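Local coordinates for protein pumilio homolog 23 (Arabidopsis thaliana, PDB 5WZJ) that binds RNA sequence-specifically through its pumilio repeats, recognising 18S rRNA, and probably regulates translation and mRNA stability, at residues Trp419-Met425 with Glu461-Ser467; Arg493-Gly497 with Ala523-Leu528; Ser500-Ser506 with Asp534-Gln540; Val509-Asp514 with Tyr543-Leu548. All coordinates share one frame; numbering follows the deposited sequence.

Contact 1: Trp419-Met425 with Glu461-Ser467; sequences WAPGAKM and ETAKDSS. With nucleotides of chain B.
Lys-424 and Met-425 meet Asp-465, Ser-466 and Ser-467 through a dense set of polar bonds beside the RNA. Asp-465 uses both carboxylate oxygens. OD2 receives the backbone N-H of Met-425 (N to OD2 2.8 Å, 167°) on its syn side, while OD1 takes the N-H of Ser-467 on its anti side in a capping bond at the turn into the next helix. Lys-424, its chain bent at chi2 (65°) and chi4, curls back to place NZ 2.8 Å from Ser-467 OG and 2.9 Å from Met-425 O. Its salt bridge to Asp-465 is weaker, with NZ 3.3 Å from OD1. Having accepted from the lysine, the Ser-467 hydroxyl donates to N3 of A3 of chain B (OG to N3 2.8 Å); the ammonium probably polarises it for this role. Ser-466 OG donates to O4' of the same nucleotide, so two adjacent serines of Pumilio repeat 7 meet the RNA where the next helix begins.

The apolar part lies farther from the RNA. Met-425, extended beyond CG, runs past Asp-465 until CE lies 3.5 Å from Thr-462 OG1, a hydroxyl bonded to Tyr-458 O. The same oxygen lies in the plane of the Trp-419 ring, 3.7 Å from CH2. A water links Trp-419 NE1, Gly-422 N and Glu-461 OE1, joining the 420-423 type II turn to the helix end.

Among the neighbouring helices, Trp-419 stacks on Tyr-458 of helix 456-463 and packs edge-to-face with Phe-404; Met-425 also reaches Leu-403 of helix 398-403 and Cys-430 of helix 427-436.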
# COMPACT_ATOMS: atom_id res chain seq x y z
N TRP A 419 -0.67 30.92 5.78
CA TRP A 419 0.41 30.13 5.18
C TRP A 419 1.23 29.53 6.31
O TRP A 419 1.12 29.96 7.46
CB TRP A 419 1.28 31.01 4.26
CG TRP A 419 2.16 30.26 3.29
CD1 TRP A 419 3.53 30.16 3.31
CD2 TRP A 419 1.73 29.52 2.13
NE1 TRP A 419 3.97 29.39 2.26
CE2 TRP A 419 2.89 28.99 1.52
CE3 TRP A 419 0.48 29.25 1.56
CZ2 TRP A 419 2.83 28.21 0.37
CZ3 TRP A 419 0.43 28.47 0.41
CH2 TRP A 419 1.60 27.95 -0.17
N ALA A 420 2.05 28.53 5.97
CA ALA A 420 3.02 27.94 6.90
C ALA A 420 4.40 27.99 6.26
O ALA A 420 4.87 27.00 5.69
CB ALA A 420 2.64 26.50 7.28
N PRO A 421 5.08 29.14 6.34
CA PRO A 421 6.32 29.32 5.55
C PRO A 421 7.36 28.25 5.86
O PRO A 421 7.67 27.97 7.02
CB PRO A 421 6.80 30.72 5.97
CG PRO A 421 5.58 31.40 6.53
CD PRO A 421 4.77 30.31 7.17
N GLY A 422 7.87 27.64 4.79
CA GLY A 422 8.89 26.61 4.90
C GLY A 422 8.39 25.23 5.30
O GLY A 422 9.17 24.27 5.21
N ALA A 423 7.14 25.09 5.71
CA ALA A 423 6.67 23.82 6.26
C ALA A 423 6.44 22.80 5.15
O ALA A 423 6.13 23.14 4.01
CB ALA A 423 5.39 24.02 7.06
N LYS A 424 6.60 21.53 5.51
CA LYS A 424 6.23 20.45 4.61
C LYS A 424 4.72 20.43 4.46
O LYS A 424 3.99 20.52 5.45
CB LYS A 424 6.76 19.12 5.14
CG LYS A 424 6.39 17.91 4.28
CD LYS A 424 7.04 17.98 2.90
CE LYS A 424 6.51 16.89 1.98
NZ LYS A 424 5.01 16.97 1.84
N MET A 425 4.24 20.34 3.22
CA MET A 425 2.79 20.34 3.01
C MET A 425 2.17 19.00 3.41
O MET A 425 2.84 17.98 3.52
CB MET A 425 2.48 20.68 1.55
CG MET A 425 2.70 22.16 1.28
SD MET A 425 2.58 22.63 -0.44
CE MET A 425 2.73 24.42 -0.26
N GLU A 461 6.57 28.05 -3.92
CA GLU A 461 6.74 27.21 -2.73
C GLU A 461 5.98 25.89 -2.87
O GLU A 461 6.47 24.84 -2.44
CB GLU A 461 6.28 27.96 -1.48
CG GLU A 461 7.18 29.09 -1.08
CD GLU A 461 8.51 28.60 -0.56
OE1 GLU A 461 8.59 28.29 0.66
OE2 GLU A 461 9.46 28.50 -1.36
N THR A 462 4.78 25.93 -3.44
CA THR A 462 4.01 24.71 -3.65
C THR A 462 4.73 23.77 -4.61
O THR A 462 4.82 22.57 -4.36
CB THR A 462 2.61 25.05 -4.18
OG1 THR A 462 1.97 25.98 -3.30
CG2 THR A 462 1.74 23.76 -4.33
N ALA A 463 5.26 24.33 -5.70
CA ALA A 463 5.95 23.51 -6.69
C ALA A 463 7.20 22.85 -6.12
O ALA A 463 7.57 21.75 -6.53
CB ALA A 463 6.32 24.36 -7.91
N LYS A 464 7.85 23.51 -5.17
CA LYS A 464 9.06 22.97 -4.55
C LYS A 464 8.76 21.93 -3.48
O LYS A 464 9.70 21.39 -2.90
CB LYS A 464 9.88 24.10 -3.92
CG LYS A 464 10.37 25.14 -4.94
CD LYS A 464 11.16 26.25 -4.26
CE LYS A 464 11.37 27.40 -5.22
NZ LYS A 464 12.10 28.55 -4.62
N ASP A 465 7.49 21.66 -3.20
CA ASP A 465 7.11 20.69 -2.18
C ASP A 465 6.77 19.38 -2.88
O ASP A 465 6.06 19.37 -3.89
CB ASP A 465 5.91 21.19 -1.38
CG ASP A 465 5.50 20.23 -0.27
OD1 ASP A 465 4.82 19.22 -0.55
OD2 ASP A 465 5.85 20.50 0.90
N SER A 466 7.28 18.27 -2.34
CA SER A 466 7.11 16.98 -3.01
C SER A 466 5.65 16.50 -3.01
O SER A 466 5.29 15.67 -3.84
CB SER A 466 8.01 15.92 -2.36
OG SER A 466 7.69 15.76 -0.99
N SER A 467 4.82 17.02 -2.10
CA SER A 467 3.37 16.80 -2.19
C SER A 467 2.67 17.90 -2.97
O SER A 467 1.80 17.62 -3.81
CB SER A 467 2.76 16.68 -0.79
OG SER A 467 3.37 15.63 -0.06
P A B 3 8.98 9.13 -3.14
OP1 A B 3 9.97 8.45 -2.25
OP2 A B 3 8.02 8.34 -3.95
O5' A B 3 8.16 10.15 -2.23
C5' A B 3 8.82 11.11 -1.42
C4' A B 3 7.83 12.02 -0.72
O4' A B 3 7.13 12.81 -1.70
C3' A B 3 6.72 11.32 0.07
O3' A B 3 7.14 10.93 1.37
C2' A B 3 5.60 12.36 0.07
O2' A B 3 5.80 13.34 1.07
C1' A B 3 5.79 13.01 -1.30
N9 A B 3 4.90 12.46 -2.33
C8 A B 3 5.25 11.70 -3.42
N7 A B 3 4.22 11.38 -4.18
C5 A B 3 3.13 12.00 -3.55
C6 A B 3 1.76 12.07 -3.84
N6 A B 3 1.20 11.47 -4.90
N1 A B 3 0.95 12.78 -3.01
C2 A B 3 1.49 13.38 -1.94
N3 A B 3 2.77 13.39 -1.56
C4 A B 3 3.54 12.67 -2.41
O HOH W 1 6.52 27.93 2.02

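Contact 2: Arg493-Gly497 with Ala523-Leu528; sequences RGHFG and AIASEL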
# COMPACT_ATOMS: atom_id res chain seq x y z
N ARG A 493 7.74 31.63 -13.46
CA ARG A 493 8.89 32.15 -14.19
C ARG A 493 9.94 32.68 -13.23
O ARG A 493 9.63 33.29 -12.20
CB ARG A 493 8.47 33.26 -15.15
CG ARG A 493 7.72 32.77 -16.38
CD ARG A 493 7.61 33.84 -17.47
NE ARG A 493 8.91 34.21 -18.04
CZ ARG A 493 9.06 34.92 -19.16
NH1 ARG A 493 8.00 35.31 -19.84
NH2 ARG A 493 10.28 35.22 -19.60
N GLY A 494 11.20 32.46 -13.57
CA GLY A 494 12.29 32.77 -12.68
C GLY A 494 12.62 31.68 -11.70
O GLY A 494 13.62 31.80 -10.98
N HIS A 495 11.84 30.60 -11.65
CA HIS A 495 12.08 29.53 -10.69
C HIS A 495 12.22 28.17 -11.34
O HIS A 495 12.37 27.17 -10.63
CB HIS A 495 10.95 29.48 -9.65
CG HIS A 495 10.96 30.66 -8.73
ND1 HIS A 495 10.26 31.82 -9.01
CD2 HIS A 495 11.61 30.89 -7.57
CE1 HIS A 495 10.47 32.70 -8.05
NE2 HIS A 495 11.29 32.16 -7.17
N PHE A 496 12.17 28.10 -12.67
CA PHE A 496 12.26 26.80 -13.30
C PHE A 496 13.63 26.18 -13.10
O PHE A 496 13.75 24.95 -13.01
CB PHE A 496 11.90 26.91 -14.78
CG PHE A 496 10.44 27.19 -15.02
CD1 PHE A 496 9.49 26.19 -14.82
CD2 PHE A 496 10.02 28.45 -15.39
CE1 PHE A 496 8.13 26.44 -15.03
CE2 PHE A 496 8.65 28.71 -15.60
CZ PHE A 496 7.71 27.70 -15.42
N GLY A 497 14.68 27.01 -13.02
CA GLY A 497 16.01 26.48 -12.78
C GLY A 497 16.11 25.76 -11.45
O GLY A 497 16.55 24.61 -11.37
N ALA A 523 11.30 30.35 -22.54
CA ALA A 523 11.67 30.89 -21.24
C ALA A 523 12.12 29.79 -20.28
O ALA A 523 13.13 29.94 -19.59
CB ALA A 523 10.49 31.68 -20.64
N ILE A 524 11.39 28.67 -20.24
CA ILE A 524 11.80 27.55 -19.40
C ILE A 524 13.15 27.01 -19.84
O ILE A 524 14.03 26.71 -19.02
CB ILE A 524 10.73 26.44 -19.42
CG1 ILE A 524 9.45 26.88 -18.70
CG2 ILE A 524 11.29 25.15 -18.78
CD1 ILE A 524 8.26 25.99 -19.02
N ALA A 525 13.33 26.84 -21.16
CA ALA A 525 14.59 26.29 -21.67
C ALA A 525 15.75 27.21 -21.32
O ALA A 525 16.84 26.75 -20.95
CB ALA A 525 14.49 26.08 -23.18
N SER A 526 15.52 28.52 -21.41
CA SER A 526 16.54 29.50 -21.06
C SER A 526 16.92 29.39 -19.58
O SER A 526 18.10 29.53 -19.22
CB SER A 526 16.02 30.89 -21.40
OG SER A 526 16.97 31.89 -21.10
N GLU A 527 15.94 29.14 -18.71
CA GLU A 527 16.24 29.04 -17.28
C GLU A 527 17.02 27.76 -16.97
O GLU A 527 17.95 27.79 -16.14
CB GLU A 527 14.95 29.11 -16.46
CG GLU A 527 14.32 30.49 -16.49
CD GLU A 527 13.12 30.61 -15.56
OE1 GLU A 527 12.13 31.29 -15.94
OE2 GLU A 527 13.15 30.04 -14.46
N LEU A 528 16.68 26.64 -17.60
CA LEU A 528 17.44 25.42 -17.36
C LEU A 528 18.86 25.55 -17.90
O LEU A 528 19.80 24.96 -17.33
CB LEU A 528 16.76 24.21 -18.01
CG LEU A 528 15.33 23.88 -17.57
CD1 LEU A 528 15.00 22.43 -17.87
CD2 LEU A 528 15.13 24.19 -16.10
O HOH W 2 11.93 33.12 -17.55
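Phe-496 and Glu-527 both carry CG anti to their carbonyl carbons (chi1 -70° in each), and these torsions send the ring toward helix 518-530 and the carboxylate toward the loop that starts helix 496-501. Beyond CG the glutamate chain is extended (chi2 -174°), which carries its oxygens as far as the backbone of Gly-494 and Phe-496.

There the two oxygens divide the work. OE1 lies 2.8 Å from Gly-494 N, met on its syn side but well out of the carboxylate plane, in a nearly straight bond. OE2 lies 2.8 Å from Phe-496 N, which approaches almost in line with the C-O bond of the acid, in a more bent bond.

The phenyl ring of Phe-496 has one partner over a face and another at its edge. Ile-524 CG1 sits over the face, 3.5 Å from the centroid and only 6° off the normal, a CH-pi contact, while the glutamate carboxyl carbon lies at the edge, in plane. Leu-528 CD2 adds a contact 3.5 Å from Phe-496 O. At the outer end, Ala-523 CB rests against one face of the Arg-493 guanidinium, 3.7 Å from NH2 and toward its rim.

The contact thus joins the start of helix 496-501 to helix 518-530 at Pumilio repeat 8, away from the RNA. One acidic side chain satisfies an N-H in the loop ahead of helix 496-501 and another in its first residue. Its negative charge would probably be stabilised there by the helix dipole, and Arg-493 NE, 4.8 Å from Glu-527 OE1, may add longer-range attraction.

Contact 3: Ser500-Ser506 with Asp534-Gln540; sequences SLHTSGS and DLSKTKQ. With nucleotides of chain B.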
# COMPACT_ATOMS: atom_id res chain seq x y z
N SER A 500 14.07 22.51 -11.40
CA SER A 500 14.64 21.38 -12.13
C SER A 500 15.63 20.61 -11.27
O SER A 500 15.81 19.40 -11.47
CB SER A 500 15.32 21.86 -13.42
OG SER A 500 16.53 22.54 -13.14
N LEU A 501 16.27 21.29 -10.32
CA LEU A 501 17.23 20.64 -9.43
C LEU A 501 16.55 19.78 -8.38
O LEU A 501 17.16 18.83 -7.88
CB LEU A 501 18.12 21.70 -8.78
CG LEU A 501 18.77 22.66 -9.78
CD1 LEU A 501 19.62 23.72 -9.08
CD2 LEU A 501 19.61 21.89 -10.79
N HIS A 502 15.30 20.09 -8.02
CA HIS A 502 14.50 19.22 -7.16
C HIS A 502 14.18 17.91 -7.88
O HIS A 502 13.89 17.90 -9.08
CB HIS A 502 13.19 19.89 -6.75
CG HIS A 502 13.31 20.86 -5.61
ND1 HIS A 502 13.89 22.10 -5.75
CD2 HIS A 502 12.90 20.77 -4.32
CE1 HIS A 502 13.85 22.73 -4.59
NE2 HIS A 502 13.25 21.95 -3.71
N THR A 503 14.20 16.81 -7.13
CA THR A 503 13.78 15.53 -7.69
C THR A 503 12.31 15.56 -8.09
O THR A 503 11.93 15.10 -9.18
CB THR A 503 14.03 14.42 -6.67
OG1 THR A 503 15.28 14.65 -6.00
CG2 THR A 503 14.05 13.07 -7.36
N SER A 504 11.46 16.10 -7.21
CA SER A 504 10.03 16.20 -7.50
C SER A 504 9.76 17.34 -8.48
O SER A 504 9.05 17.16 -9.47
CB SER A 504 9.25 16.41 -6.20
OG SER A 504 7.92 16.84 -6.44
N GLY A 505 10.32 18.53 -8.20
CA GLY A 505 10.12 19.70 -9.03
C GLY A 505 10.48 19.51 -10.50
O GLY A 505 9.92 20.20 -11.36
N SER A 506 11.39 18.58 -10.79
CA SER A 506 11.79 18.37 -12.18
C SER A 506 10.64 17.83 -13.02
O SER A 506 10.50 18.19 -14.19
CB SER A 506 13.00 17.44 -12.25
OG SER A 506 12.67 16.09 -11.93
N ASP A 534 24.88 22.25 -12.90
CA ASP A 534 24.34 21.61 -11.70
C ASP A 534 23.27 20.58 -12.04
O ASP A 534 23.18 19.53 -11.39
CB ASP A 534 23.78 22.68 -10.75
CG ASP A 534 24.87 23.47 -10.06
OD1 ASP A 534 25.89 22.85 -9.67
OD2 ASP A 534 24.72 24.70 -9.89
N LEU A 535 22.45 20.85 -13.07
CA LEU A 535 21.34 19.95 -13.39
C LEU A 535 21.84 18.60 -13.90
O LEU A 535 21.24 17.56 -13.60
CB LEU A 535 20.42 20.61 -14.42
CG LEU A 535 19.17 19.86 -14.89
CD1 LEU A 535 18.25 19.50 -13.71
CD2 LEU A 535 18.42 20.68 -15.94
N SER A 536 22.91 18.59 -14.69
CA SER A 536 23.44 17.32 -15.20
C SER A 536 24.00 16.45 -14.09
O SER A 536 24.13 15.24 -14.27
CB SER A 536 24.52 17.57 -16.25
OG SER A 536 25.56 18.35 -15.69
N LYS A 537 24.31 17.05 -12.93
CA LYS A 537 24.81 16.27 -11.80
C LYS A 537 23.70 15.46 -11.13
O LYS A 537 23.98 14.41 -10.53
CB LYS A 537 25.47 17.20 -10.78
N THR A 538 22.44 15.91 -11.23
CA THR A 538 21.35 15.28 -10.50
C THR A 538 20.89 14.00 -11.20
O THR A 538 21.27 13.70 -12.33
CB THR A 538 20.17 16.24 -10.35
OG1 THR A 538 19.56 16.45 -11.63
CG2 THR A 538 20.65 17.58 -9.81
N LYS A 539 20.05 13.23 -10.50
CA LYS A 539 19.57 11.96 -11.03
C LYS A 539 18.64 12.16 -12.22
O LYS A 539 18.69 11.40 -13.20
CB LYS A 539 18.86 11.16 -9.93
N GLN A 540 17.78 13.18 -12.16
CA GLN A 540 16.80 13.46 -13.19
C GLN A 540 17.33 14.34 -14.31
O GLN A 540 16.78 14.32 -15.42
CB GLN A 540 15.57 14.13 -12.57
CG GLN A 540 15.83 15.57 -12.08
CD GLN A 540 16.57 15.67 -10.74
OE1 GLN A 540 17.03 14.67 -10.19
NE2 GLN A 540 16.69 16.90 -10.23
O5' G B 1 14.15 6.21 -11.64
C5' G B 1 15.16 6.75 -10.80
C4' G B 1 14.89 8.20 -10.45
O4' G B 1 15.03 9.03 -11.64
C3' G B 1 13.48 8.51 -9.94
O3' G B 1 13.33 8.24 -8.55
C2' G B 1 13.32 9.99 -10.30
O2' G B 1 13.96 10.81 -9.33
C1' G B 1 14.10 10.08 -11.61
N9 G B 1 13.22 9.97 -12.79
C8 G B 1 12.79 8.82 -13.41
N7 G B 1 12.00 9.04 -14.43
C5 G B 1 11.91 10.43 -14.49
C6 G B 1 11.19 11.27 -15.39
O6 G B 1 10.48 10.93 -16.35
N1 G B 1 11.37 12.62 -15.09
C2 G B 1 12.14 13.11 -14.05
N2 G B 1 12.17 14.45 -13.93
N3 G B 1 12.81 12.34 -13.21
C4 G B 1 12.65 11.02 -13.48
P G B 2 12.01 7.52 -7.98
OP1 G B 2 12.41 6.68 -6.82
OP2 G B 2 11.24 6.92 -9.10
O5' G B 2 11.15 8.71 -7.37
C5' G B 2 11.76 9.77 -6.65
C4' G B 2 10.75 10.79 -6.21
O4' G B 2 10.19 11.47 -7.36
C3' G B 2 9.53 10.25 -5.47
O3' G B 2 9.83 10.10 -4.10
C2' G B 2 8.44 11.29 -5.75
O2' G B 2 8.43 12.29 -4.74
C1' G B 2 8.90 11.93 -7.07
N9 G B 2 8.01 11.67 -8.22
C8 G B 2 7.78 10.53 -8.97
N7 G B 2 6.92 10.72 -9.94
C5 G B 2 6.57 12.06 -9.83
C6 G B 2 5.67 12.87 -10.59
O6 G B 2 4.98 12.54 -11.55
N1 G B 2 5.62 14.18 -10.12
C2 G B 2 6.33 14.66 -9.05
N2 G B 2 6.16 15.95 -8.74
N3 G B 2 7.18 13.93 -8.34
C4 G B 2 7.24 12.66 -8.78
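Gln-540 reaches across to Ser-500 and Ser-506 where Pumilio repeat 8, at the break between helices 496-501 and 503-514, meets the turn after helix 532-537. The tight part is built on its side chain. With chi1 at 70° and a second bend at chi2, the amide turns into the helix break: NE2 donates to Ser-500 O (2.9 Å, 169°), on a carbonyl lone pair and within its own amide plane, and more weakly to Leu-501 O at 3.1 Å. Gln-540 CG meanwhile presses on Ser-506 OG (3.2 Å), and its CB meets the base of G1 of chain B. With an alanine here, the Ser-500 and Leu-501 carbonyls would probably lose this donor and a gap would open beside Ser-506. Leu-535 CD1 closes the inner flank against Ser-500.

The outer side is looser. Leu-501 CD2 lies alongside the helix backbone, 3.7 Å from Leu-535 CA, with exposed Asp-534 at the margin, and Thr-538 CG2 comes no nearer than 4.2 Å to Leu-501 O.

Two serines turn to the RNA: Ser-504 OG accepts from N2 of G2 of chain B, while Ser-506 OG accepts from N2 of G1 of chain B at 2.6 Å and gives its own proton to Thr-503 O.

Contact 4: Val509-Asp514 with Tyr543-Leu548; sequences VEKCFD and YLLRKL. With nucleotides of chain B.
Leu-548 fits its branched end against Phe-513: CG stands over the centre of the phenyl ring, 3.6 Å from the centroid and 8° off the normal, while Leu-548 CD2 touches Phe-513 CD2. Phe-513 CG is anti to its backbone N (chi1 -172°), which turns one face of the ring to Leu-548 as a flat seat. One turn earlier, Val-509 CG1 points into the hollow between Leu-544 and Leu-548, 4.4 Å from CD2 of either, a looser fit. Leu-544 CD1 in turn butts against Glu-510 CG at 3.5 Å.

Above this apolar floor the longer side chains lie across one another. Lys-547 runs over Glu-510 at about a right angle, with CE 3.2 Å from OE2, and carries NZ on to Asp-514 OD2 (2.9 Å) in a salt bridge at the solvent side. Glu-510 OE2 also takes the phenol of Tyr-543 (OH to OE2 2.9 Å) from above the carboxylate plane, although that tyrosine is poorly ordered. Helix 503-514 of Pumilio repeat 8 thereby presents Glu-510 OE1 to G1 of chain B, where it accepts from both N1 (2.9 Å) and N2, donors on the Watson-Crick edge of guanine. With an alanine here, N1 and N2 of the guanine and the Tyr-543 hydroxyl would probably lose their acceptor, and Lys-547 a nearby negative charge.

The segments 509-514 and 543-547 of helices 503-514 and 541-547, neighbours in the superhelix, run nearly parallel, 11° apart and 11.3 Å between axes. Behind them, Ile-524 and Leu-528 of helix 518-530 fill the interior, and Trp-560 of helix 557-565 packs on Phe-513.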
# COMPACT_ATOMS: atom_id res chain seq x y z
N VAL A 509 8.59 20.84 -13.93
CA VAL A 509 9.15 21.57 -15.06
C VAL A 509 8.73 20.93 -16.38
O VAL A 509 8.29 21.61 -17.32
CB VAL A 509 10.69 21.65 -14.95
CG1 VAL A 509 11.27 22.29 -16.20
CG2 VAL A 509 11.09 22.43 -13.71
N GLU A 510 8.85 19.61 -16.46
CA GLU A 510 8.44 18.85 -17.63
C GLU A 510 6.98 19.11 -18.00
O GLU A 510 6.64 19.26 -19.17
CB GLU A 510 8.59 17.36 -17.36
CG GLU A 510 9.79 16.68 -17.88
CD GLU A 510 9.82 15.26 -17.40
OE1 GLU A 510 10.23 15.04 -16.23
OE2 GLU A 510 9.36 14.37 -18.16
N LYS A 511 6.10 19.06 -17.00
CA LYS A 511 4.68 19.14 -17.30
C LYS A 511 4.26 20.58 -17.59
O LYS A 511 3.35 20.80 -18.39
CB LYS A 511 3.88 18.51 -16.15
CG LYS A 511 4.32 17.06 -15.95
CD LYS A 511 3.43 16.27 -15.02
CE LYS A 511 3.98 14.85 -14.85
NZ LYS A 511 3.20 14.04 -13.88
N CYS A 512 4.92 21.56 -16.97
CA CYS A 512 4.74 22.94 -17.40
C CYS A 512 5.18 23.11 -18.85
O CYS A 512 4.45 23.67 -19.67
CB CYS A 512 5.53 23.89 -16.50
SG CYS A 512 4.84 24.11 -14.85
N PHE A 513 6.39 22.63 -19.16
CA PHE A 513 6.91 22.75 -20.52
C PHE A 513 5.93 22.17 -21.53
O PHE A 513 5.62 22.81 -22.55
CB PHE A 513 8.28 22.06 -20.61
CG PHE A 513 9.00 22.28 -21.91
CD1 PHE A 513 8.77 21.45 -23.00
CD2 PHE A 513 9.91 23.32 -22.04
CE1 PHE A 513 9.44 21.65 -24.20
CE2 PHE A 513 10.59 23.52 -23.23
CZ PHE A 513 10.35 22.69 -24.31
N ASP A 514 5.41 20.98 -21.25
CA ASP A 514 4.49 20.33 -22.18
C ASP A 514 3.22 21.13 -22.38
O ASP A 514 2.64 21.11 -23.47
CB ASP A 514 4.15 18.92 -21.68
CG ASP A 514 5.26 17.92 -21.97
OD1 ASP A 514 6.19 18.25 -22.74
OD2 ASP A 514 5.20 16.80 -21.42
N TYR A 543 17.78 13.21 -18.02
CA TYR A 543 16.52 12.99 -18.72
C TYR A 543 15.82 14.31 -19.03
O TYR A 543 15.20 14.46 -20.09
CB TYR A 543 15.62 12.07 -17.91
CG TYR A 543 14.20 12.08 -18.42
CD1 TYR A 543 13.83 11.36 -19.55
CD2 TYR A 543 13.23 12.84 -17.78
CE1 TYR A 543 12.52 11.39 -20.03
CE2 TYR A 543 11.93 12.87 -18.25
CZ TYR A 543 11.57 12.15 -19.37
OH TYR A 543 10.27 12.19 -19.82
N LEU A 544 15.88 15.27 -18.10
CA LEU A 544 15.27 16.57 -18.36
C LEU A 544 15.98 17.29 -19.50
O LEU A 544 15.33 17.85 -20.40
CB LEU A 544 15.31 17.40 -17.08
CG LEU A 544 14.31 18.55 -17.03
CD1 LEU A 544 12.94 17.98 -17.27
CD2 LEU A 544 14.36 19.23 -15.67
N LEU A 545 17.31 17.29 -19.48
CA LEU A 545 18.08 17.97 -20.52
C LEU A 545 17.81 17.37 -21.89
O LEU A 545 17.74 18.11 -22.88
CB LEU A 545 19.57 17.93 -20.18
CG LEU A 545 20.03 18.77 -18.98
CD1 LEU A 545 21.44 18.41 -18.54
CD2 LEU A 545 19.94 20.26 -19.29
N ARG A 546 17.61 16.05 -21.96
CA ARG A 546 17.36 15.39 -23.24
C ARG A 546 15.93 15.63 -23.72
O ARG A 546 15.70 15.89 -24.91
CB ARG A 546 17.62 13.88 -23.12
CG ARG A 546 19.03 13.43 -23.50
CD ARG A 546 19.18 11.91 -23.45
NE ARG A 546 19.35 11.39 -22.08
CZ ARG A 546 18.41 10.74 -21.40
NH1 ARG A 546 18.67 10.31 -20.16
NH2 ARG A 546 17.22 10.49 -21.93
N LYS A 547 14.95 15.53 -22.82
CA LYS A 547 13.56 15.67 -23.22
C LYS A 547 13.24 17.08 -23.71
O LYS A 547 12.43 17.24 -24.63
CB LYS A 547 12.64 15.30 -22.05
CG LYS A 547 11.15 15.27 -22.37
CD LYS A 547 10.34 15.30 -21.08
CE LYS A 547 8.89 14.88 -21.27
NZ LYS A 547 8.00 16.02 -21.62
N LEU A 548 13.84 18.10 -23.11
CA LEU A 548 13.66 19.48 -23.56
C LEU A 548 14.72 19.91 -24.57
O LEU A 548 14.66 21.04 -25.05
CB LEU A 548 13.67 20.44 -22.36
CG LEU A 548 12.34 20.61 -21.59
CD1 LEU A 548 11.76 19.28 -21.15
CD2 LEU A 548 12.50 21.54 -20.38
O5' G B 1 14.15 6.21 -11.64
C5' G B 1 15.16 6.75 -10.80
C4' G B 1 14.89 8.20 -10.45
O4' G B 1 15.03 9.03 -11.64
C3' G B 1 13.48 8.51 -9.94
O3' G B 1 13.33 8.24 -8.55
C2' G B 1 13.32 9.99 -10.30
O2' G B 1 13.96 10.81 -9.33
C1' G B 1 14.10 10.08 -11.61
N9 G B 1 13.22 9.97 -12.79
C8 G B 1 12.79 8.82 -13.41
N7 G B 1 12.00 9.04 -14.43
C5 G B 1 11.91 10.43 -14.49
C6 G B 1 11.19 11.27 -15.39
O6 G B 1 10.48 10.93 -16.35
N1 G B 1 11.37 12.62 -15.09
C2 G B 1 12.14 13.11 -14.05
N2 G B 1 12.17 14.45 -13.93
N3 G B 1 12.81 12.34 -13.21
C4 G B 1 12.65 11.02 -13.48

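How the contacts relate
Contacts 1, 3 and 4 line up along the bound RNA and meet successive nucleotides: contact 1 takes A3, contact 3 takes G2 and shares G1 with contact 4. Contact 2 stands behind them, its nearest atom about 9 Å from the nucleic acid. Contact 1 joins contact 3 where Ser-466 CA lies 3.5 Å from Ser-504 OG, their centres about 18 Å apart. Contacts 2, 3 and 4 alternate along the chain and form one packed block, with centres 11 to 13 Å apart: Leu-528 CD1 lies 3.7 Å from Leu-548 CD2, and Ser-500 CB 3.6 Å from Leu-544 CD2. Contact 2 packs against contacts 3 and 4 on the side away from the RNA.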